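AlkZ (Streptomyces sahachiroi, PDB 5UUJ) is a bacterial protein of the AlkZ-like DNA glycosylase family, whose members belong to the wider helix-turn-helix clan. Local coordinates at residues V44-V52 against R61-A69; V68-M79 against L85-L95. One frame throughout, in Å; residues are numbered along the deposited sequence.

In the fold
Interactions 1 and 2 follow one another along the chain, with centres about 13 Å apart, and helix 62-69 serves both. In interaction 1 that helix packs against helix 45-53; where it ends, the chain turns into the hairpin of strands 74-77 and 83-86, and interaction 2 joins that hairpin to the start of helix 91-100. The two contacts touch directly: Lys75 places its ammonium over the Trp45 ring in a cation-pi contact. Strand 83-86 is the middle strand of a three-stranded antiparallel sheet, and Trp45, Val64 and Val68 all pack on its Leu85, which joins the partly buried helix pair to the sheet within one AlkZ-like region.

Interaction 1: V44-V52 against R61-A69; sequences VWSVAELNV and RESVNREVA
Helix 45-52 crosses helix 62-69 at 107°, their axes 9.0 Å apart at the closest, and the backbones come nearest where Glu49 faces Arg61. Trp45 swings across to the second helix because its CG stands anti to the backbone N (chi1 -175°). Its NE1 donates to Asn65 OD1 at 2.9 Å, a bent bond close to the indole plane, while the benzo end of the ring meets Val64, with CH2 3.5 Å from CG1, and Val68 CG2 at its edge. Val64 CG2 rests on Val52 CB at 3.7 Å. This steeply crossed helix pair belongs to the AlkZ-like glycosylase fold, apolar around Val64 and polar around Glu49. Glu49 sets its CG over one face of the Trp45 ring, toward the rim, and extends its carboxylate to Arg61, where OE2 and NH2 form a salt bridge at 2.7 Å. The two planar groups are almost perpendicular, and NH2 approaches from above the carboxylate plane. NH2 also makes a weak hydrogen bond to Ser46 O, and NH1 hydrogen-bonds to Ala364 O. A water accepts from Arg61 NE and donates to Glu49 OE1 and Glu62 OE2. Glu62 OE1 takes a nearly straight bond from Asn65 ND2, which helps fix the amide's rotation.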
loop_
_atom_site.group_PDB
_atom_site.type_symbol
_atom_site.label_atom_id
_atom_site.label_comp_id
_atom_site.label_asym_id
_atom_site.label_seq_id
_atom_site.Cartn_x
_atom_site.Cartn_y
_atom_site.Cartn_z
ATOM N N VAL A 44 -0.920 9.769 4.585
ATOM C CA VAL A 44 -0.785 11.139 4.108
ATOM C C VAL A 44 -1.545 11.236 2.787
ATOM O O VAL A 44 -1.099 10.716 1.765
ATOM C CB VAL A 44 0.689 11.543 3.914
ATOM C CG1 VAL A 44 0.792 13.006 3.505
ATOM C CG2 VAL A 44 1.483 11.289 5.193
ATOM N N TRP A 45 -2.701 11.891 2.819
ATOM C CA TRP A 45 -3.624 11.860 1.691
ATOM C C TRP A 45 -3.033 12.486 0.434
ATOM O O TRP A 45 -3.185 11.942 -0.659
ATOM C CB TRP A 45 -4.933 12.567 2.047
ATOM C CG TRP A 45 -5.948 12.449 0.963
ATOM C CD1 TRP A 45 -6.466 13.458 0.211
ATOM C CD2 TRP A 45 -6.552 11.242 0.488
ATOM N NE1 TRP A 45 -7.364 12.957 -0.700
ATOM C CE2 TRP A 45 -7.435 11.598 -0.551
ATOM C CE3 TRP A 45 -6.433 9.892 0.841
ATOM C CZ2 TRP A 45 -8.197 10.657 -1.238
ATOM C CZ3 TRP A 45 -7.190 8.960 0.157
ATOM C CH2 TRP A 45 -8.060 9.346 -0.870
ATOM N N SER A 46 -2.357 13.620 0.591
ATOM C CA SER A 46 -1.782 14.329 -0.546
ATOM C C SER A 46 -0.780 13.452 -1.286
ATOM O O SER A 46 -0.629 13.557 -2.502
ATOM C CB SER A 46 -1.112 15.628 -0.089
ATOM O OG SER A 46 -0.103 15.383 0.875
ATOM N N VAL A 47 -0.107 12.578 -0.545
ATOM C CA VAL A 47 0.865 11.665 -1.128
ATOM C C VAL A 47 0.173 10.549 -1.922
ATOM O O VAL A 47 0.661 10.133 -2.971
ATOM C CB VAL A 47 1.765 11.066 -0.031
ATOM C CG1 VAL A 47 2.601 9.918 -0.568
ATOM C CG2 VAL A 47 2.666 12.149 0.545
ATOM N N ALA A 48 -0.964 10.073 -1.422
ATOM C CA ALA A 48 -1.719 9.034 -2.114
ATOM C C ALA A 48 -2.268 9.559 -3.439
ATOM O O ALA A 48 -2.261 8.853 -4.449
ATOM C CB ALA A 48 -2.849 8.524 -1.240
ATOM N N GLU A 49 -2.748 10.800 -3.423
ATOM C CA GLU A 49 -3.244 11.452 -4.628
ATOM C C GLU A 49 -2.152 11.545 -5.687
ATOM O O GLU A 49 -2.384 11.262 -6.862
ATOM C CB GLU A 49 -3.760 12.855 -4.308
ATOM C CG GLU A 49 -4.974 12.893 -3.402
ATOM C CD GLU A 49 -5.362 14.309 -3.035
ATOM O OE1 GLU A 49 -6.546 14.668 -3.202
ATOM O OE2 GLU A 49 -4.478 15.069 -2.583
ATOM N N LEU A 50 -0.961 11.949 -5.255
ATOM C CA LEU A 50 0.160 12.162 -6.161
ATOM C C LEU A 50 0.585 10.867 -6.841
ATOM O O LEU A 50 0.835 10.845 -8.043
ATOM C CB LEU A 50 1.345 12.769 -5.404
ATOM C CG LEU A 50 2.597 13.079 -6.224
ATOM C CD1 LEU A 50 2.317 14.171 -7.249
ATOM C CD2 LEU A 50 3.748 13.474 -5.313
ATOM N N ASN A 51 0.656 9.785 -6.073
ATOM C CA ASN A 51 1.154 8.518 -6.596
ATOM C C ASN A 51 0.218 7.891 -7.626
ATOM O O ASN A 51 0.660 7.155 -8.510
ATOM C CB ASN A 51 1.408 7.544 -5.450
ATOM C CG ASN A 51 2.572 7.977 -4.570
ATOM O OD1 ASN A 51 3.454 8.724 -5.008
ATOM N ND2 ASN A 51 2.583 7.507 -3.327
ATOM N N VAL A 52 -1.072 8.185 -7.516
ATOM C CA VAL A 52 -2.019 7.788 -8.548
ATOM C C VAL A 52 -1.856 8.697 -9.767
ATOM O O VAL A 52 -1.787 8.222 -10.903
ATOM C CB VAL A 52 -3.475 7.840 -8.033
ATOM C CG1 VAL A 52 -4.467 7.579 -9.158
ATOM C CG2 VAL A 52 -3.667 6.823 -6.917
ATOM N N ARG A 61 -5.145 14.261 -10.412
ATOM C CA ARG A 61 -5.055 13.938 -8.992
ATOM C C ARG A 61 -6.421 13.939 -8.313
ATOM O O ARG A 61 -6.604 13.280 -7.292
ATOM C CB ARG A 61 -4.102 14.907 -8.271
ATOM C CG ARG A 61 -4.624 16.328 -8.073
ATOM C CD ARG A 61 -3.627 17.199 -7.289
ATOM N NE ARG A 61 -3.479 16.791 -5.886
ATOM C CZ ARG A 61 -2.364 16.310 -5.328
ATOM N NH1 ARG A 61 -1.248 16.154 -6.031
ATOM N NH2 ARG A 61 -2.363 15.981 -4.044
ATOM N N GLU A 62 -7.384 14.656 -8.884
ATOM C CA GLU A 62 -8.725 14.688 -8.308
ATOM C C GLU A 62 -9.487 13.394 -8.578
ATOM O O GLU A 62 -10.548 13.168 -7.997
ATOM C CB GLU A 62 -9.523 15.884 -8.845
ATOM C CG GLU A 62 -9.050 17.236 -8.315
ATOM C CD GLU A 62 -9.053 17.314 -6.793
ATOM O OE1 GLU A 62 -10.024 16.842 -6.164
ATOM O OE2 GLU A 62 -8.075 17.846 -6.224
ATOM N N SER A 63 -8.947 12.539 -9.444
ATOM C CA SER A 63 -9.609 11.279 -9.768
ATOM C C SER A 63 -9.758 10.420 -8.511
ATOM O O SER A 63 -10.722 9.670 -8.375
ATOM C CB SER A 63 -8.841 10.516 -10.855
ATOM O OG SER A 63 -7.552 10.113 -10.421
ATOM N N VAL A 64 -8.815 10.552 -7.586
ATOM C CA VAL A 64 -8.866 9.788 -6.344
ATOM C C VAL A 64 -10.047 10.248 -5.493
ATOM O O VAL A 64 -10.874 9.435 -5.081
ATOM C CB VAL A 64 -7.560 9.923 -5.534
ATOM C CG1 VAL A 64 -7.594 9.020 -4.308
ATOM C CG2 VAL A 64 -6.360 9.581 -6.403
ATOM N N ASN A 65 -10.126 11.553 -5.238
ATOM C CA ASN A 65 -11.238 12.118 -4.479
ATOM C C ASN A 65 -12.595 11.807 -5.105
ATOM O O ASN A 65 -13.559 11.536 -4.391
ATOM C CB ASN A 65 -11.079 13.636 -4.338
ATOM C CG ASN A 65 -10.016 14.027 -3.321
ATOM O OD1 ASN A 65 -9.720 13.279 -2.389
ATOM N ND2 ASN A 65 -9.442 15.211 -3.498
ATOM N N ARG A 66 -12.676 11.844 -6.433
ATOM C CA ARG A 66 -13.945 11.576 -7.116
ATOM C C ARG A 66 -14.363 10.118 -6.940
ATOM O O ARG A 66 -15.536 9.821 -6.708
ATOM C CB ARG A 66 -13.856 11.908 -8.611
ATOM C CG ARG A 66 -13.721 13.394 -8.927
ATOM C CD ARG A 66 -13.995 13.682 -10.403
ATOM N NE ARG A 66 -13.269 12.778 -11.296
ATOM C CZ ARG A 66 -12.074 13.032 -11.827
ATOM N NH1 ARG A 66 -11.441 14.168 -11.565
ATOM N NH2 ARG A 66 -11.504 12.141 -12.626
ATOM N N GLU A 67 -13.399 9.213 -7.044
ATOM C CA GLU A 67 -13.693 7.787 -6.968
ATOM C C GLU A 67 -13.885 7.331 -5.519
ATOM O O GLU A 67 -14.518 6.307 -5.265
ATOM C CB GLU A 67 -12.589 6.992 -7.674
ATOM C CG GLU A 67 -12.651 7.169 -9.196
ATOM C CD GLU A 67 -11.630 6.353 -9.963
ATOM O OE1 GLU A 67 -11.605 5.113 -9.804
ATOM O OE2 GLU A 67 -10.860 6.956 -10.744
ATOM N N VAL A 68 -13.362 8.101 -4.571
ATOM C CA VAL A 68 -13.682 7.891 -3.162
ATOM C C VAL A 68 -15.112 8.367 -2.923
ATOM O O VAL A 68 -15.871 7.740 -2.184
ATOM C CB VAL A 68 -12.694 8.636 -2.224
ATOM C CG1 VAL A 68 -13.240 8.744 -0.799
ATOM C CG2 VAL A 68 -11.341 7.935 -2.212
ATOM N N ALA A 69 -15.479 9.468 -3.574
ATOM C CA ALA A 69 -16.802 10.057 -3.402
ATOM C C ALA A 69 -17.904 9.165 -3.971
ATOM O O ALA A 69 -18.954 9.017 -3.348
ATOM C CB ALA A 69 -16.858 11.434 -4.045
HETATM O O HOH W 1 -6.240 17.285 -4.557
#

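Interaction 2: V68-M79 against L85-L95; sequences VADLSLMKTWAM and LLRPSEAGPYL
Met74 and Leu86 pair across an antiparallel beta hairpin, strand 74-77 against strand 83-86, and their side chains share the sheet face that helix 91-95 covers. They form an antiparallel hydrogen-bonded pair, Met74 N to Leu86 O at 2.8 Å and Leu86 N to Met74 O at 3.0 Å. Met74 is selenomethionine; with CG between the backbone N and the carbonyl carbon (chi1 88°), the chain rises off the sheet and brings SE to Ala91 CB, 3.7 Å away, and close to Pro88 CA. Leu86 CD1 leans toward Ala78 CB, and its side chain crosses that of Thr76 obliquely at CG2. Further along, Leu95 CD2 lies 3.6 Å from Trp77 O, and selenomethionine Met79 makes an oblique Met-aromatic contact with Tyr94, SE to CD1 3.9 Å. On the opposite face Lys75 and Leu85 run side by side in the same direction, CG to CD2 3.6 Å, and the Val68 side chain crosses Leu85 at about a right angle, its CG2 touching the same methyl. Before the strand, a Schellman motif with Leu71 at positive phi ends helix 62-69. Ser72 follows Leu71, and its O is met by Pro88 CD at 3.3 Å; a water donates to that oxygen at 2.6 Å and accepts from Arg87 NE.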
loop_
_atom_site.group_PDB
_atom_site.type_symbol
_atom_site.label_atom_id
_atom_site.label_comp_id
_atom_site.label_asym_id
_atom_site.label_seq_id
_atom_site.Cartn_x
_atom_site.Cartn_y
_atom_site.Cartn_z
ATOM N N VAL A 68 -13.362 8.101 -4.571
ATOM C CA VAL A 68 -13.682 7.891 -3.162
ATOM C C VAL A 68 -15.112 8.367 -2.923
ATOM O O VAL A 68 -15.871 7.740 -2.184
ATOM C CB VAL A 68 -12.694 8.636 -2.224
ATOM C CG1 VAL A 68 -13.240 8.744 -0.799
ATOM C CG2 VAL A 68 -11.341 7.935 -2.212
ATOM N N ALA A 69 -15.479 9.468 -3.574
ATOM C CA ALA A 69 -16.802 10.057 -3.402
ATOM C C ALA A 69 -17.904 9.165 -3.971
ATOM O O ALA A 69 -18.954 9.017 -3.348
ATOM C CB ALA A 69 -16.858 11.434 -4.045
ATOM N N ASP A 70 -17.674 8.577 -5.147
ATOM C CA ASP A 70 -18.678 7.699 -5.755
ATOM C C ASP A 70 -18.509 6.255 -5.272
ATOM O O ASP A 70 -19.098 5.332 -5.833
ATOM C CB ASP A 70 -18.632 7.772 -7.297
ATOM C CG ASP A 70 -17.310 7.292 -7.896
ATOM O OD1 ASP A 70 -16.659 6.386 -7.332
ATOM O OD2 ASP A 70 -16.930 7.818 -8.967
ATOM N N LEU A 71 -17.694 6.081 -4.234
ATOM C CA LEU A 71 -17.585 4.820 -3.502
ATOM C C LEU A 71 -17.033 3.672 -4.344
ATOM O O LEU A 71 -17.376 2.510 -4.116
ATOM C CB LEU A 71 -18.951 4.425 -2.928
ATOM C CG LEU A 71 -19.637 5.488 -2.062
ATOM C CD1 LEU A 71 -21.037 5.040 -1.672
ATOM C CD2 LEU A 71 -18.811 5.806 -0.820
ATOM N N SER A 72 -16.174 3.993 -5.308
ATOM C CA SER A 72 -15.452 2.961 -6.048
ATOM C C SER A 72 -14.096 2.695 -5.387
ATOM O O SER A 72 -13.369 1.790 -5.792
ATOM C CB SER A 72 -15.277 3.356 -7.522
ATOM O OG SER A 72 -14.648 4.615 -7.661
ATOM N N LEU A 73 -13.773 3.485 -4.363
ATOM C CA LEU A 73 -12.581 3.261 -3.548
ATOM C C LEU A 73 -12.937 3.353 -2.072
ATOM O O LEU A 73 -13.818 4.122 -1.690
ATOM C CB LEU A 73 -11.487 4.279 -3.882
ATOM C CG LEU A 73 -10.728 4.081 -5.194
ATOM C CD1 LEU A 73 -9.739 5.214 -5.396
ATOM C CD2 LEU A 73 -10.010 2.746 -5.215
HETATM N N MSE A 74 -12.253 2.561 -1.250
HETATM C CA MSE A 74 -12.446 2.608 0.196
HETATM C C MSE A 74 -11.132 2.940 0.889
HETATM O O MSE A 74 -10.052 2.728 0.337
HETATM C CB MSE A 74 -13.005 1.278 0.718
HETATM C CG MSE A 74 -11.963 0.228 1.075
HETATM SE SE MSE A 74 -12.759 -1.479 1.608
HETATM C CE MSE A 74 -13.461 -0.991 3.360
ATOM N N LYS A 75 -11.239 3.485 2.095
ATOM C CA LYS A 75 -10.077 3.736 2.936
ATOM C C LYS A 75 -10.213 2.927 4.214
ATOM O O LYS A 75 -11.204 3.049 4.936
ATOM C CB LYS A 75 -9.936 5.226 3.255
ATOM C CG LYS A 75 -9.701 6.101 2.037
ATOM C CD LYS A 75 -9.780 7.583 2.378
ATOM C CE LYS A 75 -8.676 7.998 3.332
ATOM N NZ LYS A 75 -8.656 9.473 3.548
ATOM N N THR A 76 -9.218 2.092 4.485
ATOM C CA THR A 76 -9.215 1.285 5.692
ATOM C C THR A 76 -7.804 0.793 5.988
ATOM O O THR A 76 -6.884 0.989 5.193
ATOM C CB THR A 76 -10.180 0.083 5.568
ATOM O OG1 THR A 76 -10.364 -0.525 6.852
ATOM C CG2 THR A 76 -9.653 -0.956 4.575
ATOM N N TRP A 77 -7.640 0.161 7.143
ATOM C CA TRP A 77 -6.344 -0.357 7.556
ATOM C C TRP A 77 -6.166 -1.770 7.024
ATOM O O TRP A 77 -7.026 -2.625 7.221
ATOM C CB TRP A 77 -6.220 -0.319 9.079
ATOM C CG TRP A 77 -6.221 1.076 9.608
ATOM C CD1 TRP A 77 -5.135 1.801 10.005
ATOM C CD2 TRP A 77 -7.357 1.932 9.776
ATOM N NE1 TRP A 77 -5.525 3.051 10.419
ATOM C CE2 TRP A 77 -6.885 3.158 10.289
ATOM C CE3 TRP A 77 -8.730 1.779 9.549
ATOM C CZ2 TRP A 77 -7.735 4.223 10.582
ATOM C CZ3 TRP A 77 -9.573 2.839 9.837
ATOM C CH2 TRP A 77 -9.072 4.045 10.348
ATOM N N ALA A 78 -5.052 -1.993 6.334
ATOM C CA ALA A 78 -4.772 -3.272 5.702
ATOM C C ALA A 78 -3.332 -3.708 5.989
ATOM O O ALA A 78 -2.982 -3.965 7.145
ATOM C CB ALA A 78 -5.032 -3.187 4.200
HETATM N N MSE A 79 -2.500 -3.782 4.951
HETATM C CA MSE A 79 -1.150 -4.333 5.083
HETATM C C MSE A 79 -0.311 -3.598 6.124
HETATM O O MSE A 79 -0.253 -2.367 6.135
HETATM C CB MSE A 79 -0.423 -4.304 3.738
HETATM C CG MSE A 79 -0.722 -5.508 2.856
HETATM SE SE MSE A 79 -2.585 -5.590 2.265
HETATM C CE MSE A 79 -2.599 -3.910 1.266
ATOM N N LEU A 85 -5.728 2.826 0.565
ATOM C CA LEU A 85 -6.802 2.836 -0.419
ATOM C C LEU A 85 -6.924 1.428 -0.987
ATOM O O LEU A 85 -5.914 0.782 -1.263
ATOM C CB LEU A 85 -6.526 3.838 -1.544
ATOM C CG LEU A 85 -6.809 5.318 -1.274
ATOM C CD1 LEU A 85 -6.146 6.180 -2.331
ATOM C CD2 LEU A 85 -8.307 5.588 -1.245
ATOM N N LEU A 86 -8.156 0.947 -1.138
ATOM C CA LEU A 86 -8.418 -0.346 -1.765
ATOM C C LEU A 86 -9.698 -0.291 -2.586
ATOM O O LEU A 86 -10.583 0.522 -2.314
ATOM C CB LEU A 86 -8.539 -1.451 -0.710
ATOM C CG LEU A 86 -7.301 -1.769 0.132
ATOM C CD1 LEU A 86 -7.686 -2.638 1.316
ATOM C CD2 LEU A 86 -6.243 -2.459 -0.704
ATOM N N ARG A 87 -9.793 -1.153 -3.592
ATOM C CA ARG A 87 -11.059 -1.367 -4.281
ATOM C C ARG A 87 -11.938 -2.209 -3.367
ATOM O O ARG A 87 -11.511 -3.278 -2.934
ATOM C CB ARG A 87 -10.862 -2.071 -5.625
ATOM C CG ARG A 87 -10.161 -1.237 -6.683
ATOM C CD ARG A 87 -10.303 -1.870 -8.058
ATOM N NE ARG A 87 -11.685 -1.824 -8.538
ATOM C CZ ARG A 87 -12.271 -2.774 -9.264
ATOM N NH1 ARG A 87 -11.610 -3.874 -9.608
ATOM N NH2 ARG A 87 -13.533 -2.629 -9.645
ATOM N N PRO A 88 -13.160 -1.732 -3.055
ATOM C CA PRO A 88 -14.008 -2.471 -2.111
ATOM C C PRO A 88 -14.236 -3.928 -2.514
ATOM O O PRO A 88 -14.255 -4.795 -1.641
ATOM C CB PRO A 88 -15.328 -1.688 -2.134
ATOM C CG PRO A 88 -14.960 -0.328 -2.574
ATOM C CD PRO A 88 -13.810 -0.493 -3.518
ATOM N N SER A 89 -14.392 -4.190 -3.808
ATOM C CA SER A 89 -14.667 -5.545 -4.285
ATOM C C SER A 89 -13.441 -6.453 -4.204
ATOM O O SER A 89 -13.560 -7.668 -4.351
ATOM C CB SER A 89 -15.190 -5.510 -5.725
ATOM O OG SER A 89 -14.228 -4.970 -6.614
ATOM N N GLU A 90 -12.271 -5.866 -3.959
ATOM C CA GLU A 90 -11.025 -6.627 -3.882
ATOM C C GLU A 90 -10.456 -6.673 -2.465
ATOM O O GLU A 90 -9.462 -7.349 -2.215
ATOM C CB GLU A 90 -9.980 -6.028 -4.828
ATOM C CG GLU A 90 -10.297 -6.208 -6.308
ATOM C CD GLU A 90 -9.317 -5.476 -7.207
ATOM O OE1 GLU A 90 -8.334 -4.908 -6.684
ATOM O OE2 GLU A 90 -9.531 -5.459 -8.437
ATOM N N ALA A 91 -11.087 -5.955 -1.543
ATOM C CA ALA A 91 -10.537 -5.776 -0.202
ATOM C C ALA A 91 -10.556 -7.060 0.624
ATOM O O ALA A 91 -9.665 -7.285 1.444
ATOM C CB ALA A 91 -11.295 -4.683 0.527
ATOM N N GLY A 92 -11.566 -7.896 0.401
ATOM C CA GLY A 92 -11.781 -9.093 1.200
ATOM C C GLY A 92 -10.549 -9.943 1.451
ATOM O O GLY A 92 -10.137 -10.113 2.600
ATOM N N PRO A 93 -9.955 -10.489 0.378
ATOM C CA PRO A 93 -8.778 -11.358 0.499
ATOM C C PRO A 93 -7.615 -10.715 1.255
ATOM O O PRO A 93 -6.973 -11.403 2.049
ATOM C CB PRO A 93 -8.403 -11.632 -0.958
ATOM C CG PRO A 93 -9.700 -11.541 -1.687
ATOM C CD PRO A 93 -10.447 -10.426 -1.008
ATOM N N TYR A 94 -7.354 -9.430 1.021
ATOM C CA TYR A 94 -6.284 -8.734 1.732
ATOM C C TYR A 94 -6.567 -8.687 3.229
ATOM O O TYR A 94 -5.695 -8.989 4.043
ATOM C CB TYR A 94 -6.102 -7.309 1.213
ATOM C CG TYR A 94 -5.669 -7.214 -0.228
ATOM C CD1 TYR A 94 -4.377 -7.546 -0.611
ATOM C CD2 TYR A 94 -6.552 -6.774 -1.205
ATOM C CE1 TYR A 94 -3.981 -7.454 -1.934
ATOM C CE2 TYR A 94 -6.168 -6.677 -2.522
ATOM C CZ TYR A 94 -4.882 -7.016 -2.882
ATOM O OH TYR A 94 -4.502 -6.917 -4.198
ATOM N N LEU A 95 -7.788 -8.295 3.579
ATOM C CA LEU A 95 -8.178 -8.141 4.976
ATOM C C LEU A 95 -8.185 -9.478 5.717
ATOM O O LEU A 95 -7.771 -9.555 6.875
ATOM C CB LEU A 95 -9.558 -7.485 5.070
ATOM C CG LEU A 95 -9.670 -6.044 4.558
ATOM C CD1 LEU A 95 -11.111 -5.562 4.657
ATOM C CD2 LEU A 95 -8.752 -5.106 5.319
HETATM O O HOH W 2 -13.574 -0.017 -7.719
#